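Local coordinates for protein amine Dehydrogenase (Pseudomonas putida, PDB 1JMX) that probably forms the beta-propeller subunit of a quinohemoprotein amine dehydrogenase, which oxidises primary amines and passes the electrons on through heme c, at residues 261-275 with 293-307. Sequence-based numbering, arbitrary orientation.
Sequences LRSPKDPNQIYGVLN and LDHTYYCVAFDKKGD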
# COMPACT_ATOMS: atom_id res chain seq x y z
N LEU B 261 20.56 -12.74 -17.25
CA LEU B 261 20.89 -13.71 -18.29
C LEU B 261 22.38 -13.89 -18.46
O LEU B 261 23.18 -12.97 -18.26
CB LEU B 261 20.33 -13.31 -19.66
CG LEU B 261 18.87 -13.57 -20.04
CD1 LEU B 261 18.66 -13.11 -21.47
CD2 LEU B 261 18.52 -15.04 -19.87
N ARG B 262 22.75 -15.11 -18.84
CA ARG B 262 24.13 -15.42 -19.11
C ARG B 262 24.37 -15.11 -20.57
O ARG B 262 23.50 -15.34 -21.42
CB ARG B 262 24.44 -16.87 -18.82
CG ARG B 262 24.64 -17.11 -17.37
CD ARG B 262 25.55 -18.26 -17.18
NE ARG B 262 24.85 -19.52 -17.27
CZ ARG B 262 25.45 -20.70 -17.20
NH1 ARG B 262 26.78 -20.77 -17.08
NH2 ARG B 262 24.72 -21.81 -17.15
N SER B 263 25.52 -14.52 -20.84
CA SER B 263 25.91 -14.15 -22.18
C SER B 263 26.16 -15.40 -22.99
O SER B 263 26.78 -16.34 -22.49
CB SER B 263 27.18 -13.30 -22.15
OG SER B 263 27.62 -12.98 -23.45
N PRO B 264 25.57 -15.48 -24.19
CA PRO B 264 25.76 -16.65 -25.06
C PRO B 264 27.20 -16.63 -25.63
O PRO B 264 27.72 -17.65 -26.11
CB PRO B 264 24.70 -16.43 -26.14
CG PRO B 264 24.55 -14.95 -26.20
CD PRO B 264 24.55 -14.57 -24.75
N LYS B 265 27.83 -15.45 -25.54
CA LYS B 265 29.19 -15.17 -26.00
C LYS B 265 30.17 -15.69 -24.94
O LYS B 265 31.15 -16.38 -25.26
CB LYS B 265 29.31 -13.65 -26.16
CG LYS B 265 30.57 -13.11 -26.78
CD LYS B 265 30.36 -11.63 -27.05
CE LYS B 265 31.53 -10.97 -27.76
NZ LYS B 265 31.17 -9.54 -28.08
N ASP B 266 29.93 -15.33 -23.68
CA ASP B 266 30.75 -15.80 -22.57
C ASP B 266 29.76 -16.14 -21.45
O ASP B 266 29.19 -15.25 -20.81
CB ASP B 266 31.77 -14.76 -22.10
CG ASP B 266 32.66 -15.26 -20.97
OD1 ASP B 266 33.44 -14.46 -20.42
OD2 ASP B 266 32.61 -16.45 -20.60
N PRO B 267 29.52 -17.45 -21.24
CA PRO B 267 28.62 -17.99 -20.23
C PRO B 267 29.07 -17.77 -18.80
O PRO B 267 28.30 -17.95 -17.87
CB PRO B 267 28.59 -19.48 -20.58
CG PRO B 267 29.98 -19.72 -21.08
CD PRO B 267 30.16 -18.53 -22.01
N ASN B 268 30.33 -17.40 -18.62
CA ASN B 268 30.83 -17.16 -17.28
C ASN B 268 30.41 -15.76 -16.80
O ASN B 268 30.67 -15.38 -15.66
CB ASN B 268 32.35 -17.30 -17.24
CG ASN B 268 32.92 -17.03 -15.86
OD1 ASN B 268 32.79 -17.85 -14.95
ND2 ASN B 268 33.52 -15.85 -15.69
N GLN B 269 29.76 -15.01 -17.67
CA GLN B 269 29.31 -13.69 -17.32
C GLN B 269 27.80 -13.66 -17.29
O GLN B 269 27.15 -14.10 -18.23
CB GLN B 269 29.80 -12.67 -18.34
CG GLN B 269 31.31 -12.60 -18.49
CD GLN B 269 31.73 -11.57 -19.52
OE1 GLN B 269 31.00 -11.30 -20.49
NE2 GLN B 269 32.90 -10.96 -19.31
N ILE B 270 27.26 -13.19 -16.17
CA ILE B 270 25.82 -13.06 -16.00
C ILE B 270 25.49 -11.57 -15.79
O ILE B 270 26.19 -10.87 -15.05
CB ILE B 270 25.30 -13.92 -14.82
CG1 ILE B 270 23.76 -13.90 -14.81
CG2 ILE B 270 25.87 -13.41 -13.49
CD1 ILE B 270 23.15 -14.82 -13.80
N TYR B 271 24.48 -11.11 -16.50
CA TYR B 271 24.04 -9.72 -16.44
C TYR B 271 22.66 -9.59 -15.79
O TYR B 271 21.70 -10.14 -16.30
CB TYR B 271 23.97 -9.13 -17.84
CG TYR B 271 25.27 -9.11 -18.60
CD1 TYR B 271 25.81 -7.90 -19.05
CD2 TYR B 271 25.95 -10.29 -18.91
CE1 TYR B 271 26.98 -7.87 -19.80
CE2 TYR B 271 27.12 -10.27 -19.66
CZ TYR B 271 27.63 -9.06 -20.10
OH TYR B 271 28.79 -9.03 -20.85
N GLY B 272 22.58 -8.84 -14.69
CA GLY B 272 21.31 -8.63 -14.01
C GLY B 272 20.88 -7.18 -14.16
O GLY B 272 21.73 -6.32 -14.39
N VAL B 273 19.59 -6.89 -13.99
CA VAL B 273 19.11 -5.52 -14.15
C VAL B 273 17.87 -5.14 -13.33
O VAL B 273 17.05 -5.98 -12.98
CB VAL B 273 18.81 -5.21 -15.66
CG1 VAL B 273 17.57 -5.95 -16.13
CG2 VAL B 273 18.66 -3.70 -15.90
N LEU B 274 17.78 -3.85 -13.00
CA LEU B 274 16.67 -3.22 -12.30
C LEU B 274 16.97 -1.72 -12.31
O LEU B 274 16.59 -1.04 -13.26
CB LEU B 274 16.48 -3.75 -10.87
CG LEU B 274 15.10 -3.57 -10.20
CD1 LEU B 274 14.97 -2.24 -9.49
CD2 LEU B 274 13.99 -3.73 -11.21
N ASN B 275 17.68 -1.22 -11.31
CA ASN B 275 18.04 0.19 -11.25
C ASN B 275 19.43 0.42 -11.85
O ASN B 275 19.72 1.49 -12.37
CB ASN B 275 17.94 0.73 -9.82
CG ASN B 275 16.50 0.95 -9.39
OD1 ASN B 275 15.60 1.05 -10.23
ND2 ASN B 275 16.28 1.03 -8.08
N LEU B 293 21.51 3.52 -15.28
CA LEU B 293 20.46 3.57 -16.30
C LEU B 293 19.72 4.90 -16.32
O LEU B 293 19.77 5.67 -15.36
CB LEU B 293 19.47 2.43 -16.06
CG LEU B 293 20.08 1.04 -15.89
CD1 LEU B 293 19.04 0.07 -15.42
CD2 LEU B 293 20.67 0.60 -17.20
N ASP B 294 19.02 5.16 -17.42
CA ASP B 294 18.24 6.38 -17.57
C ASP B 294 16.99 6.29 -16.70
O ASP B 294 16.37 7.30 -16.38
CB ASP B 294 17.84 6.58 -19.04
CG ASP B 294 19.03 6.94 -19.93
OD1 ASP B 294 20.20 6.92 -19.48
OD2 ASP B 294 18.78 7.24 -21.12
N HIS B 295 16.61 5.06 -16.36
CA HIS B 295 15.46 4.76 -15.51
C HIS B 295 15.45 3.26 -15.24
O HIS B 295 16.29 2.53 -15.75
CB HIS B 295 14.13 5.24 -16.14
CG HIS B 295 13.82 4.62 -17.47
ND1 HIS B 295 13.28 3.36 -17.60
CD2 HIS B 295 13.95 5.11 -18.73
CE1 HIS B 295 13.08 3.10 -18.88
NE2 HIS B 295 13.48 4.14 -19.59
N THR B 296 14.52 2.81 -14.40
CA THR B 296 14.41 1.40 -14.08
C THR B 296 14.02 0.59 -15.31
O THR B 296 13.21 1.04 -16.12
CB THR B 296 13.36 1.15 -12.98
OG1 THR B 296 13.75 1.83 -11.80
CG2 THR B 296 13.23 -0.33 -12.66
N TYR B 297 14.68 -0.55 -15.48
CA TYR B 297 14.38 -1.48 -16.57
C TYR B 297 14.16 -2.83 -15.89
O TYR B 297 14.79 -3.12 -14.87
CB TYR B 297 15.55 -1.56 -17.56
CG TYR B 297 15.67 -0.38 -18.50
CD1 TYR B 297 16.55 0.66 -18.23
CD2 TYR B 297 14.91 -0.31 -19.68
CE1 TYR B 297 16.68 1.74 -19.09
CE2 TYR B 297 15.04 0.76 -20.55
CZ TYR B 297 15.92 1.79 -20.25
OH TYR B 297 16.03 2.88 -21.08
N TYR B 298 13.25 -3.63 -16.41
CA TYR B 298 12.94 -4.93 -15.81
C TYR B 298 13.64 -6.13 -16.42
O TYR B 298 14.20 -6.97 -15.71
CB TYR B 298 11.45 -5.25 -15.96
CG TYR B 298 10.46 -4.46 -15.15
CD1 TYR B 298 10.81 -3.88 -13.93
CD2 TYR B 298 9.14 -4.37 -15.58
CE1 TYR B 298 9.84 -3.23 -13.14
CE2 TYR B 298 8.18 -3.73 -14.82
CZ TYR B 298 8.52 -3.17 -13.60
OH TYR B 298 7.54 -2.56 -12.86
N CYS B 299 13.57 -6.21 -17.74
CA CYS B 299 14.05 -7.37 -18.47
C CYS B 299 15.21 -7.26 -19.46
O CYS B 299 15.18 -6.45 -20.38
CB CYS B 299 12.82 -7.95 -19.19
SG CYS B 299 12.98 -9.61 -19.76
N VAL B 300 16.20 -8.13 -19.28
CA VAL B 300 17.35 -8.18 -20.18
C VAL B 300 17.03 -9.11 -21.34
O VAL B 300 16.20 -10.01 -21.22
CB VAL B 300 18.66 -8.69 -19.50
CG1 VAL B 300 19.23 -7.65 -18.56
CG2 VAL B 300 18.43 -10.00 -18.77
N ALA B 301 17.69 -8.87 -22.47
CA ALA B 301 17.55 -9.69 -23.67
C ALA B 301 18.86 -9.61 -24.44
O ALA B 301 19.41 -8.53 -24.63
CB ALA B 301 16.38 -9.21 -24.53
N PHE B 302 19.41 -10.76 -24.79
CA PHE B 302 20.65 -10.86 -25.56
C PHE B 302 20.32 -11.29 -26.98
O PHE B 302 19.41 -12.09 -27.20
CB PHE B 302 21.56 -11.95 -24.96
CG PHE B 302 22.58 -11.45 -23.99
CD1 PHE B 302 22.51 -11.80 -22.64
CD2 PHE B 302 23.66 -10.68 -24.42
CE1 PHE B 302 23.49 -11.41 -21.75
CE2 PHE B 302 24.65 -10.28 -23.54
CZ PHE B 302 24.56 -10.65 -22.20
N ASP B 303 21.03 -10.74 -27.97
CA ASP B 303 20.79 -11.20 -29.33
C ASP B 303 21.53 -12.55 -29.45
O ASP B 303 22.19 -12.98 -28.50
CB ASP B 303 21.20 -10.16 -30.40
CG ASP B 303 22.70 -9.87 -30.44
OD1 ASP B 303 23.09 -9.06 -31.30
OD2 ASP B 303 23.49 -10.42 -29.65
N LYS B 304 21.43 -13.20 -30.61
CA LYS B 304 22.04 -14.52 -30.82
C LYS B 304 23.51 -14.65 -30.49
O LYS B 304 23.91 -15.58 -29.78
CB LYS B 304 21.77 -15.01 -32.24
CG LYS B 304 20.97 -16.31 -32.30
CD LYS B 304 19.58 -16.17 -31.66
CE LYS B 304 18.80 -17.48 -31.76
NZ LYS B 304 17.46 -17.35 -31.15
N LYS B 305 24.32 -13.72 -30.99
CA LYS B 305 25.76 -13.75 -30.74
C LYS B 305 26.18 -13.17 -29.40
O LYS B 305 27.24 -13.52 -28.88
CB LYS B 305 26.52 -13.05 -31.87
CG LYS B 305 26.59 -13.86 -33.17
CD LYS B 305 27.31 -13.08 -34.27
CE LYS B 305 28.74 -12.69 -33.85
NZ LYS B 305 29.41 -11.76 -34.83
N GLY B 306 25.33 -12.35 -28.80
CA GLY B 306 25.67 -11.74 -27.53
C GLY B 306 26.47 -10.46 -27.71
O GLY B 306 27.25 -10.09 -26.83
N ASP B 307 26.32 -9.83 -28.88
CA ASP B 307 26.99 -8.57 -29.22
C ASP B 307 26.17 -7.38 -28.71
O ASP B 307 26.68 -6.25 -28.66
CB ASP B 307 27.12 -8.40 -30.74
CG ASP B 307 27.86 -9.53 -31.41
OD1 ASP B 307 28.84 -10.06 -30.83
OD2 ASP B 307 27.47 -9.87 -32.55
O HOH W 1 28.36 -10.63 -24.49
O HOH W 2 21.17 3.85 -12.42
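Phe302 drives its ring edge-first into the face of Tyr271, with CZ leading, 3.6 Å from Tyr271 CD2; the planes stand at 88°, a T-shaped pair. One face of the Phe302 ring is roofed by the loop after strand 257-262: Ser263 CA and Pro264 CD each sit 4.0 Å from the ring centroid, two CH-pi contacts. Replacing Phe302 by alanine is likely to open a gap beneath Ser263 and Pro264 and leave the Tyr271 face without its aromatic partner. Two residues earlier on strand 299-302, Val300 splits its methyls, CG2 resting on Leu261 CG and CG1 pressed tightly, at 3.4 Å, against Val273 CG1. Val273 CG1 sits between the backbone N and the carbonyl carbon (chi1 72°), while CG2, anti to the backbone N, packs on Leu293 CD1. Beyond the valines the contact turns polar: Tyr297 N donates almost straight to Leu274 O (3.0 Å, 167°), Thr296 OG1 gives a short 2.5 Å bond to Asn275 OD1, and backbone atoms of a neighbouring subunit hydrogen-bond to Thr296 OG1 and Asn275 ND2. At the other margin, Pro264 CG lies on Gly306 CA, and a water joins Ser263 OG to Gly306 O. The extended Lys265 reaches Asp307 in a long salt bridge. Strands 257-262 and 269-274 belong to one four-stranded antiparallel sheet, 299-302 to the next; such largely apolar packing between successive sheets is characteristic of neighbouring beta-propeller blades.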